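Local coordinates for probable sugar ABC transporter, sugar-binding protein (Streptococcus pneumoniae, PDB 2W7Y) that binds blood-group A-trisaccharide as a solute-binding protein, probably delivering such host glycans to a sugar ABC transporter, at residues D61-F66 / L326-Y331; N92-G97 / I115-V120; K141-D146 / S305-G310; L161-D166 / S292-I297; V246-Q251 / V412-K417. All coordinates share one frame; numbering follows the deposited sequence.

Contact 1: residues D61-F66 / L326-Y331; sequences DLYDKF and LEFLKY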
# COMPACT_ATOMS: atom_id res chain seq x y z
N ASP A 61 15.16 -3.75 -15.12
CA ASP A 61 16.45 -3.20 -15.54
C ASP A 61 17.35 -2.93 -14.34
O ASP A 61 18.55 -3.19 -14.39
CB ASP A 61 16.27 -1.92 -16.37
CG ASP A 61 15.78 -2.19 -17.78
OD1 ASP A 61 15.88 -3.35 -18.24
OD2 ASP A 61 15.29 -1.24 -18.43
N LEU A 62 16.76 -2.42 -13.26
CA LEU A 62 17.45 -2.22 -11.99
C LEU A 62 18.00 -3.52 -11.40
O LEU A 62 19.11 -3.53 -10.87
CB LEU A 62 16.49 -1.57 -10.97
CG LEU A 62 16.58 -0.08 -10.60
CD1 LEU A 62 16.92 0.83 -11.78
CD2 LEU A 62 15.28 0.38 -9.93
N TYR A 63 17.24 -4.60 -11.52
CA TYR A 63 17.60 -5.89 -10.92
C TYR A 63 18.76 -6.59 -11.63
O TYR A 63 19.74 -6.98 -10.98
CB TYR A 63 16.41 -6.85 -10.87
CG TYR A 63 15.17 -6.35 -10.15
CD1 TYR A 63 15.26 -5.54 -9.01
CD2 TYR A 63 13.90 -6.73 -10.58
CE1 TYR A 63 14.12 -5.10 -8.35
CE2 TYR A 63 12.75 -6.30 -9.92
CZ TYR A 63 12.87 -5.49 -8.81
OH TYR A 63 11.74 -5.07 -8.16
N ASP A 64 18.66 -6.77 -12.94
CA ASP A 64 19.70 -7.52 -13.67
C ASP A 64 20.96 -6.69 -13.93
O ASP A 64 21.97 -7.22 -14.38
CB ASP A 64 19.14 -8.19 -14.95
CG ASP A 64 18.39 -7.24 -15.84
OD1 ASP A 64 18.63 -6.02 -15.77
OD2 ASP A 64 17.54 -7.73 -16.63
N LYS A 65 20.87 -5.40 -13.63
CA LYS A 65 22.02 -4.51 -13.57
C LYS A 65 22.83 -4.79 -12.30
O LYS A 65 24.06 -4.70 -12.30
CB LYS A 65 21.53 -3.06 -13.63
CG LYS A 65 22.46 -1.97 -13.13
CD LYS A 65 21.81 -0.61 -13.40
CE LYS A 65 22.03 0.37 -12.26
NZ LYS A 65 21.15 1.56 -12.39
N PHE A 66 22.12 -5.12 -11.22
CA PHE A 66 22.75 -5.62 -9.99
C PHE A 66 23.42 -6.97 -10.23
O PHE A 66 24.52 -7.22 -9.74
CB PHE A 66 21.71 -5.73 -8.85
CG PHE A 66 22.25 -6.35 -7.59
CD1 PHE A 66 22.84 -5.57 -6.61
CD2 PHE A 66 22.17 -7.73 -7.38
CE1 PHE A 66 23.34 -6.13 -5.44
CE2 PHE A 66 22.67 -8.30 -6.21
CZ PHE A 66 23.25 -7.50 -5.24
N LEU A 326 22.02 -8.96 1.29
CA LEU A 326 22.12 -7.71 2.04
C LEU A 326 22.73 -6.61 1.18
O LEU A 326 22.35 -5.44 1.30
CB LEU A 326 22.91 -7.89 3.34
CG LEU A 326 22.22 -8.68 4.47
CD1 LEU A 326 23.23 -9.11 5.52
CD2 LEU A 326 21.08 -7.88 5.11
N GLU A 327 23.66 -6.99 0.30
CA GLU A 327 24.19 -6.09 -0.72
C GLU A 327 23.09 -5.60 -1.67
O GLU A 327 23.12 -4.46 -2.12
CB GLU A 327 25.33 -6.76 -1.51
CG GLU A 327 26.65 -6.93 -0.73
CD GLU A 327 27.67 -7.83 -1.43
OE1 GLU A 327 27.79 -7.75 -2.67
OE2 GLU A 327 28.36 -8.62 -0.74
N PHE A 328 22.11 -6.46 -1.95
CA PHE A 328 20.97 -6.11 -2.80
C PHE A 328 20.02 -5.12 -2.12
O PHE A 328 19.49 -4.22 -2.77
CB PHE A 328 20.22 -7.37 -3.27
CG PHE A 328 19.02 -7.08 -4.13
CD1 PHE A 328 19.16 -6.52 -5.39
CD2 PHE A 328 17.73 -7.38 -3.67
CE1 PHE A 328 18.05 -6.25 -6.19
CE2 PHE A 328 16.62 -7.12 -4.47
CZ PHE A 328 16.78 -6.56 -5.73
N LEU A 329 19.79 -5.32 -0.82
CA LEU A 329 19.07 -4.36 0.01
C LEU A 329 19.76 -2.99 -0.01
O LEU A 329 19.11 -1.97 -0.18
CB LEU A 329 18.96 -4.88 1.45
CG LEU A 329 18.53 -3.91 2.56
CD1 LEU A 329 17.11 -3.43 2.35
CD2 LEU A 329 18.70 -4.53 3.94
N LYS A 330 21.08 -3.00 0.17
CA LYS A 330 21.93 -1.81 0.09
C LYS A 330 21.79 -1.11 -1.26
O LYS A 330 21.70 0.12 -1.33
CB LYS A 330 23.39 -2.22 0.34
CG LYS A 330 24.46 -1.17 0.06
CD LYS A 330 24.90 -0.47 1.33
CE LYS A 330 26.32 0.04 1.20
NZ LYS A 330 27.33 -1.05 1.35
N TYR A 331 21.79 -1.90 -2.33
CA TYR A 331 21.69 -1.40 -3.70
C TYR A 331 20.34 -0.73 -3.99
O TYR A 331 20.29 0.40 -4.48
CB TYR A 331 21.96 -2.55 -4.68
CG TYR A 331 21.65 -2.27 -6.13
CD1 TYR A 331 22.57 -1.61 -6.95
CD2 TYR A 331 20.44 -2.69 -6.69
CE1 TYR A 331 22.28 -1.36 -8.29
CE2 TYR A 331 20.15 -2.45 -8.03
CZ TYR A 331 21.07 -1.78 -8.82
OH TYR A 331 20.78 -1.54 -10.15
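The ring of Phe66 fits between Phe328 and Tyr331, and these three side chains form an aromatic cluster between helix 54-69 and helix 319-332. Phe328 turns the edge of its ring to one face of Phe66, with centroids 5.1 Å apart and planes at 69°, an edge-to-face pair. Over the same ring lies the methylene of Phe328, its CB 3.6 Å from Phe66 CZ, in a CH-pi contact. Tyr331 receives Phe66 in turn: Phe66 CB stands over one face of the tyrosine ring, 4.0 Å from its centroid. The two rings themselves meet obliquely.

At the far end of Tyr331 the phenol OH gives a hydrogen bond of 2.7 Å to Leu62 O, in the carbonyl plane and on a lone pair. Having CG anti to the backbone N (chi1 169°) sends this ring across to the other helix, where the aliphatic part of Lys65 crosses it at about a right angle; Lys65 CE is 3.1 Å from Tyr331 OH. Tyr63 adds CD1, 3.8 Å from Phe328 CZ. The Tyr63 side chain lies about 7 Å (nearest atoms) from the bound fucose, so the cluster sits near the sugar site.

Further out, Phe42 and Phe77 meet the cluster from the sheet strands 39-44 and 76-81, while Val337 of helix 335-343 touches both Leu62 and Tyr331. The helix segments run at 134° to each other with axes 11.2 Å apart, a spacing bridged by large rings. Leu62 O also accepts a long, weak bond from Phe66 N, so the phenol is probably the stronger of the two donors to this carbonyl, in a largely apolar interface.

Contact 2: residues N92-G97 / I115-V120; sequences NKVASG and IEQKLV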
# COMPACT_ATOMS: atom_id res chain seq x y z
N ASN A 92 3.80 -20.78 0.70
CA ASN A 92 4.07 -22.16 0.30
C ASN A 92 5.44 -22.64 0.79
O ASN A 92 5.62 -23.82 1.08
CB ASN A 92 3.94 -22.34 -1.22
CG ASN A 92 2.50 -22.23 -1.70
OD1 ASN A 92 1.54 -22.41 -0.94
ND2 ASN A 92 2.34 -21.92 -2.99
N LYS A 93 6.40 -21.72 0.89
CA LYS A 93 7.70 -22.05 1.45
C LYS A 93 7.70 -22.08 2.98
O LYS A 93 8.32 -22.96 3.57
CB LYS A 93 8.80 -21.13 0.90
CG LYS A 93 9.01 -21.28 -0.60
CD LYS A 93 10.45 -21.04 -1.02
CE LYS A 93 10.61 -21.30 -2.52
NZ LYS A 93 12.04 -21.34 -2.96
N VAL A 94 6.99 -21.14 3.61
CA VAL A 94 6.82 -21.11 5.07
C VAL A 94 6.24 -22.43 5.61
O VAL A 94 6.74 -22.97 6.60
CB VAL A 94 5.98 -19.88 5.54
CG1 VAL A 94 5.64 -19.97 7.03
CG2 VAL A 94 6.72 -18.59 5.26
N ALA A 95 5.20 -22.93 4.94
CA ALA A 95 4.75 -24.31 5.14
C ALA A 95 5.85 -25.23 4.62
O ALA A 95 6.28 -25.09 3.48
CB ALA A 95 3.44 -24.56 4.41
N SER A 96 6.29 -26.16 5.46
CA SER A 96 7.50 -26.98 5.23
C SER A 96 8.80 -26.27 5.66
O SER A 96 9.91 -26.70 5.31
CB SER A 96 7.59 -27.56 3.80
OG SER A 96 8.03 -26.61 2.85
N GLY A 97 8.65 -25.18 6.42
CA GLY A 97 9.74 -24.56 7.17
C GLY A 97 10.84 -23.88 6.38
O GLY A 97 12.00 -23.86 6.81
N ILE A 115 8.18 -15.36 10.96
CA ILE A 115 8.89 -14.69 12.04
C ILE A 115 9.01 -15.58 13.29
O ILE A 115 10.08 -15.62 13.92
CB ILE A 115 8.25 -13.31 12.37
CG1 ILE A 115 8.48 -12.34 11.21
CG2 ILE A 115 8.80 -12.74 13.68
CD1 ILE A 115 7.47 -11.21 11.14
N GLU A 116 7.94 -16.29 13.63
CA GLU A 116 7.94 -17.20 14.80
C GLU A 116 8.93 -18.36 14.62
O GLU A 116 9.56 -18.80 15.58
CB GLU A 116 6.52 -17.73 15.09
CG GLU A 116 6.20 -19.10 14.47
CD GLU A 116 4.75 -19.56 14.64
OE1 GLU A 116 4.07 -19.10 15.59
OE2 GLU A 116 4.31 -20.42 13.84
N GLN A 117 9.05 -18.84 13.38
CA GLN A 117 9.94 -19.94 13.05
C GLN A 117 11.32 -19.44 12.65
O GLN A 117 12.19 -20.23 12.26
CB GLN A 117 9.35 -20.76 11.89
CG GLN A 117 8.17 -21.64 12.25
CD GLN A 117 7.58 -22.33 11.03
OE1 GLN A 117 6.38 -22.20 10.75
NE2 GLN A 117 8.41 -23.06 10.29
N LYS A 118 11.52 -18.12 12.81
CA LYS A 118 12.68 -17.35 12.29
C LYS A 118 13.21 -17.78 10.92
O LYS A 118 14.42 -18.01 10.74
CB LYS A 118 13.82 -17.19 13.32
CG LYS A 118 13.98 -18.29 14.32
CD LYS A 118 13.40 -17.89 15.67
CE LYS A 118 14.45 -17.23 16.55
NZ LYS A 118 14.04 -17.25 17.99
N LEU A 119 12.29 -17.87 9.97
CA LEU A 119 12.61 -18.14 8.57
C LEU A 119 13.16 -16.90 7.88
O LEU A 119 13.66 -16.97 6.76
CB LEU A 119 11.34 -18.62 7.86
CG LEU A 119 10.87 -20.09 7.87
CD1 LEU A 119 11.40 -20.91 9.04
CD2 LEU A 119 9.35 -20.17 7.81
N VAL A 120 13.08 -15.76 8.58
CA VAL A 120 13.41 -14.44 8.03
C VAL A 120 14.58 -13.81 8.78
O VAL A 120 14.66 -13.91 10.01
CB VAL A 120 12.20 -13.48 8.13
CG1 VAL A 120 12.40 -12.28 7.24
CG2 VAL A 120 10.90 -14.18 7.74
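Leu119 reaches from the loop after helix 112-116 to the end of helix 86-94, where Val94 and Gly97 receive it. Its CB points toward the other segment, and CG, anti to the carbonyl carbon (chi1 -85°), comes within 4.1 Å of both Gly97 C and Gly97 O. There the chain forks. The CD1 branch goes to the glycine backbone, 3.7 Å from Gly97 O, whereas CD2 goes to the valine and lies 3.8 Å from Val94 CG1, the side chains crossing at a slant.

Gln117 makes a second, slighter approach, its NE2 standing 3.7 Å from Gly97 CA.

Both helices end in a Schellman motif, with the positive-phi residues Gly97 and Lys118 at the C-prime positions. In the first, Gly97 N bonds to Val94 O at 2.9 Å, closing the type II turn from Val94 to Gly97; in the second, the bond from Lys118 N to Ile115 O is weak. Ala114 of helix 112-116 also touches Val94 and Leu119.

Across the two segments the contact is van der Waals in character: the Schellman bond from Gly97 N uses Val94 O within the turn, and Leu119 packs its branched apolar end on Val94 and on the Gly97 backbone.

Contact 3: residues K141-D146 / S305-G310; sequences KQNQKD and SSSGGG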
# COMPACT_ATOMS: atom_id res chain seq x y z
N LYS A 141 11.80 2.77 11.71
CA LYS A 141 10.98 2.83 12.92
C LYS A 141 9.74 1.94 12.82
O LYS A 141 9.40 1.23 13.78
CB LYS A 141 10.59 4.26 13.22
N GLN A 142 9.08 1.98 11.67
CA GLN A 142 7.77 1.35 11.49
C GLN A 142 7.80 -0.16 11.25
O GLN A 142 6.90 -0.88 11.68
CB GLN A 142 7.01 2.05 10.37
CG GLN A 142 5.54 2.22 10.66
CD GLN A 142 4.72 2.39 9.41
OE1 GLN A 142 3.97 3.36 9.27
NE2 GLN A 142 4.87 1.44 8.48
N ASN A 143 8.83 -0.64 10.55
CA ASN A 143 9.01 -2.08 10.35
C ASN A 143 9.81 -2.75 11.46
O ASN A 143 10.24 -3.90 11.33
CB ASN A 143 9.61 -2.38 8.97
CG ASN A 143 8.56 -2.46 7.87
OD1 ASN A 143 7.36 -2.60 8.15
ND2 ASN A 143 9.00 -2.40 6.63
N GLN A 144 10.01 -2.03 12.56
CA GLN A 144 10.67 -2.55 13.74
C GLN A 144 9.71 -3.31 14.64
O GLN A 144 8.77 -2.73 15.21
CB GLN A 144 11.34 -1.43 14.53
CG GLN A 144 12.86 -1.46 14.47
CD GLN A 144 13.48 -0.52 15.48
OE1 GLN A 144 12.68 0.29 16.18
NE2 GLN A 144 14.91 -0.64 15.56
N LYS A 145 9.95 -4.61 14.77
CA LYS A 145 9.19 -5.49 15.65
C LYS A 145 10.10 -6.00 16.76
O LYS A 145 10.90 -6.90 16.55
CB LYS A 145 8.58 -6.65 14.86
CG LYS A 145 7.05 -6.61 14.73
CD LYS A 145 6.52 -5.32 14.13
CE LYS A 145 6.49 -5.36 12.62
NZ LYS A 145 5.59 -4.31 12.07
N ASP A 146 9.95 -5.40 17.94
CA ASP A 146 10.81 -5.67 19.10
C ASP A 146 12.29 -5.44 18.79
O ASP A 146 13.14 -6.26 19.12
CB ASP A 146 10.58 -7.10 19.64
CG ASP A 146 9.14 -7.33 20.10
OD1 ASP A 146 8.48 -6.37 20.54
OD2 ASP A 146 8.69 -8.49 20.03
N SER A 305 0.18 6.63 5.73
CA SER A 305 1.63 6.68 5.60
C SER A 305 2.27 5.54 6.36
O SER A 305 2.46 5.59 7.58
CB SER A 305 2.19 8.02 6.10
OG SER A 305 3.55 8.15 5.72
N SER A 306 2.59 4.48 5.61
CA SER A 306 3.30 3.35 6.16
C SER A 306 4.41 2.92 5.22
O SER A 306 4.62 3.53 4.17
CB SER A 306 2.35 2.20 6.48
OG SER A 306 1.71 1.75 5.30
N SER A 307 5.15 1.89 5.64
CA SER A 307 6.26 1.37 4.86
C SER A 307 5.76 0.33 3.88
O SER A 307 6.04 0.41 2.68
CB SER A 307 7.30 0.75 5.80
OG SER A 307 7.67 1.66 6.82
N GLY A 308 5.00 -0.64 4.40
CA GLY A 308 4.66 -1.86 3.68
C GLY A 308 5.78 -2.89 3.84
O GLY A 308 6.86 -2.57 4.34
N GLY A 309 5.50 -4.12 3.44
CA GLY A 309 6.55 -5.13 3.32
C GLY A 309 7.29 -4.91 2.02
O GLY A 309 6.73 -4.40 1.04
N GLY A 310 8.56 -5.28 1.99
CA GLY A 310 9.37 -5.12 0.80
C GLY A 310 10.38 -6.23 0.65
O GLY A 310 10.01 -7.41 0.64
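Asn143 and Gln142, at the end of helix 139-142, meet the serine- and glycine-rich loop that leaves strand 302-306, a helix terminus packed against a strand-to-loop exit near the sugar site of this solute-binding fold. Measured between nearest atoms, Gly308 is about 7 Å from the bound galactose and N-acetylgalactosamine units.

One hydrogen bond is clear, Asn143 ND2 to Gly308 O, 3.1 Å long and almost straight at 175°. The acceptor lies in the amide plane of the asparagine, although the donor is tilted 24° from the carbonyl plane. Asn143 ND2 also makes a weak bond to Thr151 O, and Gly308 N is bonded to Asp390 OD1; the asparagine and the glycine backbone are thus tied to further parts of the chain.

Close packing accompanies it. The Gln142 side chain, extended beyond CG, reaches to Ser306 and Ser307, with its CD 3.7 Å from Ser306 CA. Ser307 directs CB toward the helix end and turns OG anti to its carbonyl carbon (chi1 -52°), bringing that oxygen to 3.6 Å from Gln142 CB. Ser307 also meets the asparagine amide, its CB 3.7 Å from Asn143 ND2.

Contact 4: residues L161-D166 / S292-I297; sequences LWYNKD and SLAPGI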
# COMPACT_ATOMS: atom_id res chain seq x y z
N LEU A 161 -5.72 9.68 -1.94
CA LEU A 161 -6.67 9.15 -2.91
C LEU A 161 -6.66 9.99 -4.20
O LEU A 161 -5.93 10.99 -4.28
CB LEU A 161 -8.08 9.00 -2.28
CG LEU A 161 -9.21 10.04 -2.18
CD1 LEU A 161 -9.99 9.84 -0.87
CD2 LEU A 161 -8.78 11.48 -2.29
N TRP A 162 -7.43 9.56 -5.19
CA TRP A 162 -7.53 10.29 -6.45
C TRP A 162 -8.99 10.58 -6.79
O TRP A 162 -9.87 9.77 -6.48
CB TRP A 162 -6.86 9.53 -7.59
CG TRP A 162 -5.40 9.26 -7.35
CD1 TRP A 162 -4.86 8.18 -6.71
CD2 TRP A 162 -4.29 10.08 -7.73
NE1 TRP A 162 -3.49 8.27 -6.68
CE2 TRP A 162 -3.12 9.44 -7.29
CE3 TRP A 162 -4.18 11.31 -8.41
CZ2 TRP A 162 -1.84 9.97 -7.51
CZ3 TRP A 162 -2.92 11.84 -8.62
CH2 TRP A 162 -1.76 11.17 -8.17
N TYR A 163 -9.24 11.72 -7.41
CA TYR A 163 -10.60 12.10 -7.78
C TYR A 163 -10.66 12.81 -9.13
O TYR A 163 -9.69 13.46 -9.54
CB TYR A 163 -11.25 12.95 -6.68
CG TYR A 163 -10.86 14.41 -6.67
CD1 TYR A 163 -9.63 14.81 -6.15
CD2 TYR A 163 -11.72 15.39 -7.17
CE1 TYR A 163 -9.26 16.15 -6.14
CE2 TYR A 163 -11.36 16.73 -7.16
CZ TYR A 163 -10.13 17.11 -6.65
OH TYR A 163 -9.77 18.43 -6.64
N ASN A 164 -11.80 12.68 -9.81
CA ASN A 164 -12.04 13.36 -11.07
C ASN A 164 -12.65 14.73 -10.83
O ASN A 164 -13.81 14.84 -10.40
CB ASN A 164 -12.94 12.50 -11.98
CG ASN A 164 -13.01 13.02 -13.41
OD1 ASN A 164 -13.24 14.20 -13.65
ND2 ASN A 164 -12.81 12.12 -14.36
N LYS A 165 -11.87 15.77 -11.12
CA LYS A 165 -12.29 17.17 -10.91
C LYS A 165 -13.54 17.55 -11.71
O LYS A 165 -14.37 18.33 -11.23
CB LYS A 165 -11.15 18.13 -11.23
CG LYS A 165 -9.89 17.95 -10.38
CD LYS A 165 -8.79 18.94 -10.76
CE LYS A 165 -8.13 18.57 -12.07
NZ LYS A 165 -7.21 19.63 -12.56
N ASP A 166 -13.66 17.01 -12.93
CA ASP A 166 -14.77 17.33 -13.83
C ASP A 166 -16.10 16.73 -13.37
O ASP A 166 -17.13 17.40 -13.39
CB ASP A 166 -14.47 16.89 -15.27
CG ASP A 166 -13.28 17.63 -15.87
OD1 ASP A 166 -12.85 18.66 -15.31
OD2 ASP A 166 -12.77 17.16 -16.91
N SER A 292 -7.79 15.53 -15.87
CA SER A 292 -9.02 15.76 -15.10
C SER A 292 -8.92 15.24 -13.67
O SER A 292 -9.69 15.66 -12.80
CB SER A 292 -10.22 15.12 -15.79
OG SER A 292 -10.55 15.80 -16.99
N LEU A 293 -7.99 14.33 -13.42
CA LEU A 293 -7.91 13.69 -12.12
C LEU A 293 -6.77 14.20 -11.24
O LEU A 293 -5.66 14.50 -11.71
CB LEU A 293 -7.92 12.15 -12.27
CG LEU A 293 -7.16 11.57 -13.45
CD1 LEU A 293 -5.73 11.52 -13.05
CD2 LEU A 293 -7.65 10.18 -13.86
N ALA A 294 -7.06 14.34 -9.95
CA ALA A 294 -6.19 15.03 -9.03
C ALA A 294 -6.00 14.26 -7.71
O ALA A 294 -6.86 13.45 -7.33
CB ALA A 294 -6.73 16.43 -8.76
N PRO A 295 -4.87 14.49 -7.03
CA PRO A 295 -4.71 13.88 -5.71
C PRO A 295 -5.51 14.59 -4.61
O PRO A 295 -5.70 15.81 -4.66
CB PRO A 295 -3.20 14.02 -5.44
CG PRO A 295 -2.77 15.17 -6.26
CD PRO A 295 -3.68 15.26 -7.45
N GLY A 296 -5.98 13.81 -3.65
CA GLY A 296 -6.57 14.33 -2.43
C GLY A 296 -6.29 13.36 -1.31
O GLY A 296 -5.61 12.36 -1.51
N ILE A 297 -6.82 13.65 -0.13
CA ILE A 297 -6.74 12.70 0.99
C ILE A 297 -8.13 12.45 1.58
O ILE A 297 -9.13 12.95 1.06
CB ILE A 297 -5.70 13.12 2.08
CG1 ILE A 297 -5.99 14.53 2.62
CG2 ILE A 297 -4.27 13.02 1.54
CD1 ILE A 297 -5.22 14.89 3.87
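Leu161 opens the pairing with two backbone hydrogen bonds to Gly296, Leu161 N to Gly296 O at 2.7 Å and Gly296 N to Leu161 O at 2.9 Å. In both, the donor stands well above the carbonyl plane. The Leu161 side chain comes back toward the partner strand, with its CD2 only 3.3 Å from Gly296 C.

Trp162 faces Pro295 as a non-hydrogen-bonded pair. With CG anti to the carbonyl carbon (chi1 -59°), the indole swings across the proline: Pro295 CB lies over one face of the six-membered ring, 4.2 Å from its centroid, as a CH-pi contact. The indole NE1 is satisfied elsewhere, by Gly280 O, and helix 366-379 packs on both Trp162 and Pro295.

Tyr163 and Ala294 form the next hydrogen-bonded pair, and Ala294 N meets Tyr163 O nearly along the C=O axis. These strands, 157-164 and 293-296, are antiparallel neighbours in a mixed sheet. Trp162, Asn164, Leu293 and Pro295 share one of its faces; Leu161, Tyr163 and Ala294 lie on the other, where Tyr163 CE1 touches Ala294 CB at 3.7 Å.

At Asn164 the strand gives way to helix 165-171. As its N-cap, the asparagine accepts a hydrogen bond at OD1 from Ile167 N and a weak one from Asp166 N. Lys165 N, already in the helix, donates to Ser292 O at 2.8 Å, while the lysine's methylenes run over that carbonyl to Ala294 CB. Finally, Asp166 OD2 accepts from Ser292 OG at 2.6 Å, the hydroxyl approaching 53° out of the carboxylate plane.

Contact 5: residues V246-Q251 / V412-K417; sequences VMKEIQ and VDVDQK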
# COMPACT_ATOMS: atom_id res chain seq x y z
N VAL A 246 -18.48 2.50 6.94
CA VAL A 246 -17.90 2.12 5.65
C VAL A 246 -18.79 1.11 4.91
O VAL A 246 -19.02 1.26 3.71
CB VAL A 246 -16.44 1.58 5.82
CG1 VAL A 246 -15.85 1.12 4.49
CG2 VAL A 246 -15.55 2.64 6.44
N MSE A 247 -19.30 0.12 5.64
CA MSE A 247 -20.24 -0.87 5.10
C MSE A 247 -21.53 -0.26 4.56
O MSE A 247 -22.06 -0.72 3.55
CB MSE A 247 -20.57 -1.93 6.15
CG MSE A 247 -19.46 -2.92 6.40
SE MSE A 247 -19.91 -4.19 7.80
CE MSE A 247 -18.45 -5.45 7.53
N LYS A 248 -22.05 0.76 5.25
CA LYS A 248 -23.22 1.50 4.79
C LYS A 248 -22.94 2.23 3.48
O LYS A 248 -23.80 2.28 2.59
CB LYS A 248 -23.67 2.51 5.86
CG LYS A 248 -24.49 1.91 6.99
CD LYS A 248 -24.65 2.89 8.14
CE LYS A 248 -25.47 4.12 7.75
NZ LYS A 248 -25.45 5.17 8.81
N GLU A 249 -21.75 2.81 3.39
CA GLU A 249 -21.32 3.53 2.19
C GLU A 249 -21.02 2.58 1.02
O GLU A 249 -21.33 2.88 -0.13
CB GLU A 249 -20.11 4.42 2.50
CG GLU A 249 -19.70 5.36 1.36
CD GLU A 249 -20.85 6.19 0.79
OE1 GLU A 249 -20.76 6.55 -0.40
OE2 GLU A 249 -21.83 6.47 1.51
N ILE A 250 -20.43 1.43 1.34
CA ILE A 250 -20.16 0.38 0.35
C ILE A 250 -21.46 -0.23 -0.20
O ILE A 250 -21.54 -0.57 -1.39
CB ILE A 250 -19.23 -0.71 0.95
CG1 ILE A 250 -17.75 -0.41 0.69
CG2 ILE A 250 -19.53 -2.08 0.36
CD1 ILE A 250 -17.26 0.99 1.06
N GLN A 251 -22.48 -0.34 0.66
CA GLN A 251 -23.79 -0.85 0.25
C GLN A 251 -24.52 0.17 -0.63
O GLN A 251 -25.13 -0.20 -1.64
CB GLN A 251 -24.62 -1.23 1.47
CG GLN A 251 -25.74 -2.23 1.18
CD GLN A 251 -26.41 -2.73 2.45
OE1 GLN A 251 -27.00 -1.95 3.19
NE2 GLN A 251 -26.32 -4.03 2.69
N VAL A 412 -27.85 -7.67 2.73
CA VAL A 412 -27.10 -7.82 3.97
C VAL A 412 -27.48 -6.70 4.93
O VAL A 412 -27.46 -5.53 4.56
CB VAL A 412 -25.57 -7.84 3.71
CG1 VAL A 412 -24.78 -7.89 5.01
CG2 VAL A 412 -25.19 -9.03 2.84
N ASP A 413 -27.85 -7.08 6.15
CA ASP A 413 -28.09 -6.13 7.22
C ASP A 413 -26.74 -5.69 7.80
O ASP A 413 -25.94 -6.54 8.21
CB ASP A 413 -28.97 -6.74 8.31
CG ASP A 413 -29.20 -5.80 9.48
OD1 ASP A 413 -29.93 -4.80 9.32
OD2 ASP A 413 -28.66 -6.07 10.57
N VAL A 414 -26.50 -4.38 7.81
CA VAL A 414 -25.21 -3.82 8.25
C VAL A 414 -24.91 -4.12 9.72
O VAL A 414 -23.79 -4.53 10.05
CB VAL A 414 -25.11 -2.29 7.97
CG1 VAL A 414 -23.79 -1.72 8.48
CG2 VAL A 414 -25.26 -2.00 6.48
N ASP A 415 -25.90 -3.92 10.59
CA ASP A 415 -25.74 -4.14 12.03
C ASP A 415 -25.21 -5.53 12.39
O ASP A 415 -24.23 -5.66 13.12
CB ASP A 415 -27.05 -3.85 12.77
CG ASP A 415 -27.25 -2.38 13.08
OD1 ASP A 415 -26.25 -1.62 13.07
OD2 ASP A 415 -28.40 -1.97 13.33
N GLN A 416 -25.87 -6.57 11.88
CA GLN A 416 -25.49 -7.94 12.18
C GLN A 416 -24.28 -8.40 11.37
O GLN A 416 -23.61 -9.37 11.76
CB GLN A 416 -26.67 -8.91 12.03
CG GLN A 416 -27.28 -8.98 10.64
CD GLN A 416 -28.54 -9.82 10.58
OE1 GLN A 416 -28.58 -10.84 9.92
NE2 GLN A 416 -29.56 -9.40 11.26
N LYS A 417 -23.99 -7.72 10.27
CA LYS A 417 -22.76 -7.94 9.52
C LYS A 417 -21.55 -7.42 10.30
O LYS A 417 -20.51 -8.09 10.35
CB LYS A 417 -22.81 -7.29 8.13
CG LYS A 417 -21.63 -7.64 7.23
CD LYS A 417 -21.60 -9.12 6.87
CE LYS A 417 -20.34 -9.49 6.11
NZ LYS A 417 -20.38 -10.91 5.66
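The side chains of Gln251 and Val414 lie alongside each other, pointing opposite ways, where helix 237-252 meets helix 414-427, a surface packing of two helices in the solute-binding fold, the second met at its capped N-terminus. Gln251 has CG anti to the backbone N (chi1 -158°) and is extended beyond it, which carries the amide past the valine to the residue preceding the N-cap. There Gln251 NE2 donates to Val412 O, 2.7 Å away at an N-H...O angle of 161°. The bond is well directed at both ends: the donor lies in the carbonyl plane on a lone pair, and the acceptor is within 5° of the glutamine amide plane. Gln251 NE2 also donates to Ala409 O, so one amide nitrogen links two carbonyls of the loop before the second helix. The other amide atom, Gln251 OE1, rests 3.7 Å from Val414 CG2.

Val414 points its CB toward helix 237-252, and its two methyls share the partners there. CG1 lies 4.0 Å from Met247 CB, and Lys248 CG sits at a similar distance from both methyls, the lysine crossing the valine at about a right angle. Met247, a selenomethionine, likewise crosses Lys417 nearly perpendicularly, its extended chain laying SE and CE against Lys417 CG. The lysine chain bends at chi2 and leads its amine away to a salt bridge with Glu406.

The start of helix 414-427 is secured within its own segment: Asp413, the N-cap, accepts at OD2 from Gln416 N over 3.1 Å, on the anti side and tilted out of the carboxylate plane.

Overall arrangement
Along the chain, contact 1 brackets contacts 2, 3 and 4, with contact 4 falling between the two segments of contact 3; contact 5 interleaves with contacts 1, 3 and 4. Contacts 3 and 4 share a mixed sheet, in which strand 157-164 pairs with both 293-296 and 302-306, although their centres are about 28 Å apart. Contacts 1 and 5 are the most distant pair, about 46 Å between centres. Contact 3 is the most central, about 12 Å from the chain's centre; contacts 1, 2 and 5 lie about 22 to 24 Å out. Contacts 1, 3 and 4 each have nearest atoms within about 8 Å of the trisaccharide, so its surroundings appear to draw on widely separated parts of the sequence.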